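Local atomic coordinates of agglutinin (Rhizoctonia solani, PDB entry 4G9M), a protein that probably binds carbohydrates as a fungal lectin of the ricin-type beta-trefoil family, assembling as a domain-swapped dimer. Residues B[69-81]-B[120-132]. Numbering follows the deposited sequence.
Sequences VGTASNIQNSVNV and NETPVIYYNNNAT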
loop_
_atom_site.group_PDB
_atom_site.type_symbol
_atom_site.label_atom_id
_atom_site.label_comp_id
_atom_site.label_asym_id
_atom_site.label_seq_id
_atom_site.Cartn_x
_atom_site.Cartn_y
_atom_site.Cartn_z
ATOM N N VAL B 69 -16.536 -2.078 6.619
ATOM C CA VAL B 69 -16.514 -0.879 5.777
ATOM C C VAL B 69 -17.120 -1.234 4.434
ATOM O O VAL B 69 -16.621 -2.113 3.730
ATOM C CB VAL B 69 -15.084 -0.363 5.566
ATOM C CG1 VAL B 69 -15.016 0.643 4.391
ATOM C CG2 VAL B 69 -14.576 0.258 6.863
ATOM N N GLY B 70 -18.202 -0.547 4.092
ATOM C CA GLY B 70 -18.925 -0.835 2.873
ATOM C C GLY B 70 -19.443 0.439 2.259
ATOM O O GLY B 70 -18.887 1.528 2.471
ATOM N N THR B 71 -20.511 0.315 1.484
ATOM C CA THR B 71 -21.035 1.470 0.761
ATOM C C THR B 71 -22.562 1.542 0.792
ATOM O O THR B 71 -23.248 0.525 0.862
ATOM C CB THR B 71 -20.513 1.496 -0.694
ATOM O OG1 THR B 71 -20.950 2.692 -1.362
ATOM C CG2 THR B 71 -20.998 0.275 -1.452
ATOM N N ALA B 72 -23.066 2.772 0.758
ATOM C CA ALA B 72 -24.498 3.069 0.697
ATOM C C ALA B 72 -25.131 2.771 -0.658
ATOM O O ALA B 72 -26.326 2.492 -0.734
ATOM C CB ALA B 72 -24.715 4.534 1.027
ATOM N N SER B 73 -24.346 2.893 -1.727
ATOM C CA SER B 73 -24.875 2.768 -3.089
ATOM C C SER B 73 -23.704 2.521 -4.020
ATOM O O SER B 73 -22.567 2.442 -3.553
ATOM C CB SER B 73 -25.671 4.022 -3.502
ATOM O OG SER B 73 -24.870 5.179 -3.593
ATOM N N ASN B 74 -23.972 2.389 -5.317
ATOM C CA ASN B 74 -22.913 2.178 -6.304
ATOM C C ASN B 74 -21.800 3.185 -6.082
ATOM O O ASN B 74 -22.059 4.383 -5.997
ATOM C CB ASN B 74 -23.446 2.314 -7.728
ATOM C CG ASN B 74 -24.565 1.350 -8.033
ATOM O OD1 ASN B 74 -25.679 1.759 -8.377
ATOM N ND2 ASN B 74 -24.282 0.062 -7.917
ATOM N N ILE B 75 -20.570 2.700 -5.955
ATOM C CA ILE B 75 -19.464 3.579 -5.597
ATOM C C ILE B 75 -19.212 4.623 -6.691
ATOM O O ILE B 75 -18.971 4.278 -7.856
ATOM C CB ILE B 75 -18.181 2.778 -5.260
ATOM C CG1 ILE B 75 -18.400 1.946 -3.995
ATOM C CG2 ILE B 75 -16.998 3.709 -5.092
ATOM C CD1 ILE B 75 -17.223 1.004 -3.648
ATOM N N GLN B 76 -19.321 5.896 -6.299
ATOM C CA GLN B 76 -19.113 7.065 -7.162
ATOM C C GLN B 76 -18.703 8.167 -6.216
ATOM O O GLN B 76 -18.738 7.969 -4.996
ATOM C CB GLN B 76 -20.413 7.522 -7.821
ATOM C CG GLN B 76 -21.057 6.552 -8.747
ATOM C CD GLN B 76 -22.270 7.161 -9.405
ATOM O OE1 GLN B 76 -22.500 8.374 -9.308
ATOM N NE2 GLN B 76 -23.054 6.331 -10.081
ATOM N N ASN B 77 -18.373 9.341 -6.753
ATOM C CA ASN B 77 -17.992 10.451 -5.894
ATOM C C ASN B 77 -19.081 10.838 -4.895
ATOM O O ASN B 77 -20.259 10.923 -5.253
ATOM C CB ASN B 77 -17.582 11.662 -6.716
ATOM C CG ASN B 77 -16.163 11.562 -7.236
ATOM O OD1 ASN B 77 -15.260 11.144 -6.523
ATOM N ND2 ASN B 77 -15.961 11.955 -8.481
ATOM N N SER B 78 -18.659 11.025 -3.646
ATOM C CA SER B 78 -19.516 11.469 -2.530
ATOM C C SER B 78 -20.522 10.443 -1.983
ATOM O O SER B 78 -21.327 10.767 -1.107
ATOM C CB SER B 78 -20.207 12.799 -2.856
ATOM O OG SER B 78 -19.256 13.763 -3.283
ATOM N N VAL B 79 -20.468 9.207 -2.472
ATOM C CA VAL B 79 -21.276 8.143 -1.902
ATOM C C VAL B 79 -20.788 7.845 -0.483
ATOM O O VAL B 79 -19.588 7.779 -0.241
ATOM C CB VAL B 79 -21.248 6.862 -2.791
ATOM C CG1 VAL B 79 -21.873 5.672 -2.081
ATOM C CG2 VAL B 79 -21.983 7.120 -4.118
ATOM N N ASN B 80 -21.716 7.696 0.459
ATOM C CA ASN B 80 -21.362 7.425 1.845
ATOM C C ASN B 80 -20.635 6.101 2.077
ATOM O O ASN B 80 -21.037 5.049 1.574
ATOM C CB ASN B 80 -22.607 7.464 2.742
ATOM C CG ASN B 80 -23.122 8.870 2.973
ATOM O OD1 ASN B 80 -22.858 9.476 4.011
ATOM N ND2 ASN B 80 -23.867 9.396 2.008
ATOM N N VAL B 81 -19.572 6.163 2.869
ATOM C CA VAL B 81 -18.977 4.966 3.444
ATOM C C VAL B 81 -19.807 4.599 4.673
ATOM O O VAL B 81 -20.089 5.449 5.512
ATOM C CB VAL B 81 -17.517 5.215 3.838
ATOM C CG1 VAL B 81 -16.913 3.980 4.468
ATOM C CG2 VAL B 81 -16.721 5.635 2.601
ATOM N N ASN B 120 -16.800 16.685 14.645
ATOM C CA ASN B 120 -17.339 15.351 14.903
ATOM C C ASN B 120 -18.507 15.125 13.951
ATOM O O ASN B 120 -19.261 16.053 13.675
ATOM C CB ASN B 120 -17.835 15.205 16.357
ATOM C CG ASN B 120 -16.698 15.062 17.371
ATOM O OD1 ASN B 120 -15.570 14.701 17.028
ATOM N ND2 ASN B 120 -17.006 15.329 18.636
ATOM N N GLU B 121 -18.638 13.896 13.453
ATOM C CA GLU B 121 -19.732 13.475 12.553
ATOM C C GLU B 121 -19.572 13.916 11.102
ATOM O O GLU B 121 -20.502 13.784 10.290
ATOM C CB GLU B 121 -21.129 13.816 13.110
ATOM C CG GLU B 121 -21.391 13.175 14.472
ATOM C CD GLU B 121 -22.819 13.353 14.960
ATOM O OE1 GLU B 121 -23.622 13.997 14.258
ATOM O OE2 GLU B 121 -23.136 12.837 16.054
ATOM N N THR B 122 -18.394 14.433 10.770
ATOM C CA THR B 122 -18.081 14.725 9.378
ATOM C C THR B 122 -18.108 13.425 8.587
ATOM O O THR B 122 -17.449 12.461 8.953
ATOM C CB THR B 122 -16.695 15.364 9.218
ATOM O OG1 THR B 122 -16.675 16.640 9.866
ATOM C CG2 THR B 122 -16.360 15.547 7.738
ATOM N N PRO B 123 -18.872 13.393 7.488
ATOM C CA PRO B 123 -19.013 12.151 6.727
ATOM C C PRO B 123 -17.705 11.673 6.116
ATOM O O PRO B 123 -16.857 12.493 5.758
ATOM C CB PRO B 123 -20.006 12.532 5.618
ATOM C CG PRO B 123 -20.745 13.712 6.171
ATOM C CD PRO B 123 -19.733 14.467 6.963
ATOM N N VAL B 124 -17.544 10.356 6.049
ATOM C CA VAL B 124 -16.493 9.740 5.255
ATOM C C VAL B 124 -17.179 9.252 3.994
ATOM O O VAL B 124 -18.254 8.652 4.061
ATOM C CB VAL B 124 -15.838 8.591 6.014
ATOM C CG1 VAL B 124 -14.876 7.840 5.109
ATOM C CG2 VAL B 124 -15.127 9.141 7.221
ATOM N N ILE B 125 -16.573 9.540 2.846
ATOM C CA ILE B 125 -17.233 9.286 1.569
ATOM C C ILE B 125 -16.234 8.613 0.633
ATOM O O ILE B 125 -15.029 8.679 0.866
ATOM C CB ILE B 125 -17.707 10.603 0.911
ATOM C CG1 ILE B 125 -16.554 11.615 0.811
ATOM C CG2 ILE B 125 -18.876 11.220 1.695
ATOM C CD1 ILE B 125 -16.881 12.865 -0.035
ATOM N N TYR B 126 -16.730 7.952 -0.412
ATOM C CA TYR B 126 -15.847 7.531 -1.511
ATOM C C TYR B 126 -15.591 8.752 -2.357
ATOM O O TYR B 126 -16.515 9.537 -2.606
ATOM C CB TYR B 126 -16.477 6.402 -2.357
ATOM C CG TYR B 126 -16.550 5.129 -1.555
ATOM C CD1 TYR B 126 -15.438 4.324 -1.400
ATOM C CD2 TYR B 126 -17.712 4.773 -0.889
ATOM C CE1 TYR B 126 -15.486 3.174 -0.604
ATOM C CE2 TYR B 126 -17.763 3.615 -0.091
ATOM C CZ TYR B 126 -16.658 2.836 0.043
ATOM O OH TYR B 126 -16.702 1.700 0.846
ATOM N N TYR B 127 -14.354 8.948 -2.796
ATOM C CA TYR B 127 -14.058 10.145 -3.594
ATOM C C TYR B 127 -12.814 9.905 -4.419
ATOM O O TYR B 127 -11.923 9.171 -4.007
ATOM C CB TYR B 127 -13.826 11.339 -2.675
ATOM C CG TYR B 127 -14.130 12.736 -3.208
ATOM C CD1 TYR B 127 -15.423 13.114 -3.600
ATOM C CD2 TYR B 127 -13.141 13.713 -3.219
ATOM C CE1 TYR B 127 -15.700 14.411 -4.025
ATOM C CE2 TYR B 127 -13.415 15.018 -3.640
ATOM C CZ TYR B 127 -14.688 15.359 -4.049
ATOM O OH TYR B 127 -14.949 16.652 -4.437
ATOM N N ASN B 128 -12.747 10.544 -5.577
ATOM C CA ASN B 128 -11.588 10.406 -6.460
ATOM C C ASN B 128 -10.297 10.666 -5.704
ATOM O O ASN B 128 -10.196 11.647 -4.966
ATOM C CB ASN B 128 -11.715 11.392 -7.630
ATOM C CG ASN B 128 -10.679 11.150 -8.705
ATOM O OD1 ASN B 128 -10.811 10.229 -9.506
ATOM N ND2 ASN B 128 -9.644 11.981 -8.733
ATOM N N ASN B 129 -9.319 9.784 -5.879
ATOM C CA ASN B 129 -8.063 9.900 -5.160
ATOM C C ASN B 129 -7.266 11.050 -5.746
ATOM O O ASN B 129 -6.755 10.967 -6.864
ATOM C CB ASN B 129 -7.260 8.590 -5.229
ATOM C CG ASN B 129 -6.046 8.591 -4.310
ATOM O OD1 ASN B 129 -5.853 9.513 -3.514
ATOM N ND2 ASN B 129 -5.221 7.538 -4.407
ATOM N N ASN B 130 -7.163 12.124 -4.970
ATOM C CA ASN B 130 -6.360 13.281 -5.341
ATOM C C ASN B 130 -5.118 13.370 -4.476
ATOM O O ASN B 130 -4.337 14.318 -4.596
ATOM C CB ASN B 130 -7.181 14.544 -5.160
ATOM C CG ASN B 130 -8.428 14.543 -6.025
ATOM O OD1 ASN B 130 -8.360 14.188 -7.202
ATOM N ND2 ASN B 130 -9.575 14.883 -5.437
ATOM N N ALA B 131 -4.957 12.379 -3.605
ATOM C CA ALA B 131 -3.894 12.362 -2.603
ATOM C C ALA B 131 -3.797 13.662 -1.812
ATOM O O ALA B 131 -2.709 14.165 -1.550
ATOM C CB ALA B 131 -2.556 11.997 -3.222
ATOM N N THR B 132 -4.949 14.221 -1.460
ATOM C CA THR B 132 -4.998 15.260 -0.445
ATOM C C THR B 132 -4.937 14.595 0.935
ATOM O O THR B 132 -5.268 13.409 1.083
ATOM C CB THR B 132 -6.258 16.151 -0.593
ATOM O OG1 THR B 132 -7.428 15.327 -0.686
ATOM C CG2 THR B 132 -6.173 17.001 -1.856
#
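Val124 meets Val81 twice: its carbonyl O accepts from Val81 N (3.1 Å), and its CG1 packs against Val81 CG2 at 3.8 Å. Ile125 forms a single beta bridge with Asn80. With Ile125 CG1 lying between its backbone N and carbonyl carbon (chi1 53°), CD1 reaches Ser78 CA, while CG2 lies near Ser78 O. At Tyr126 the backbone is held on both sides of the residue, N donating to Val79 O in a nearly straight bond (2.9 Å, 164°) and O accepting from Ser78 N, which belongs to the type II turn Gln76 to Val79. Here strand 122-128 meets the loop following strand 68-71, inside the beta-trefoil, where strand 32-37 pairs with both 122-128 and 81-84. The Tyr126 ring is clamped between two CH-pi contacts: Val81 CG2 sits over one face, 3.7 Å from the ring centroid, and Ile75 CD1 over the opposite face. At the ring's far end, Tyr126 OH donates to Gly70 O (2.7 Å), approaching from above the carbonyl plane, and Thr71 CB comes within 3.5 Å of Tyr126 CE2. The Tyr127 ring presents its edge to Ser78 OG, 3.7 Å from CE1. Asn77, its amide turned 60° from that ring, directs OD1 to the backbone N of Asn128 (2.8 Å). Just beyond, Asn129 ND2 is hydrogen-bonded to Asn56 OD1 of the second subunit.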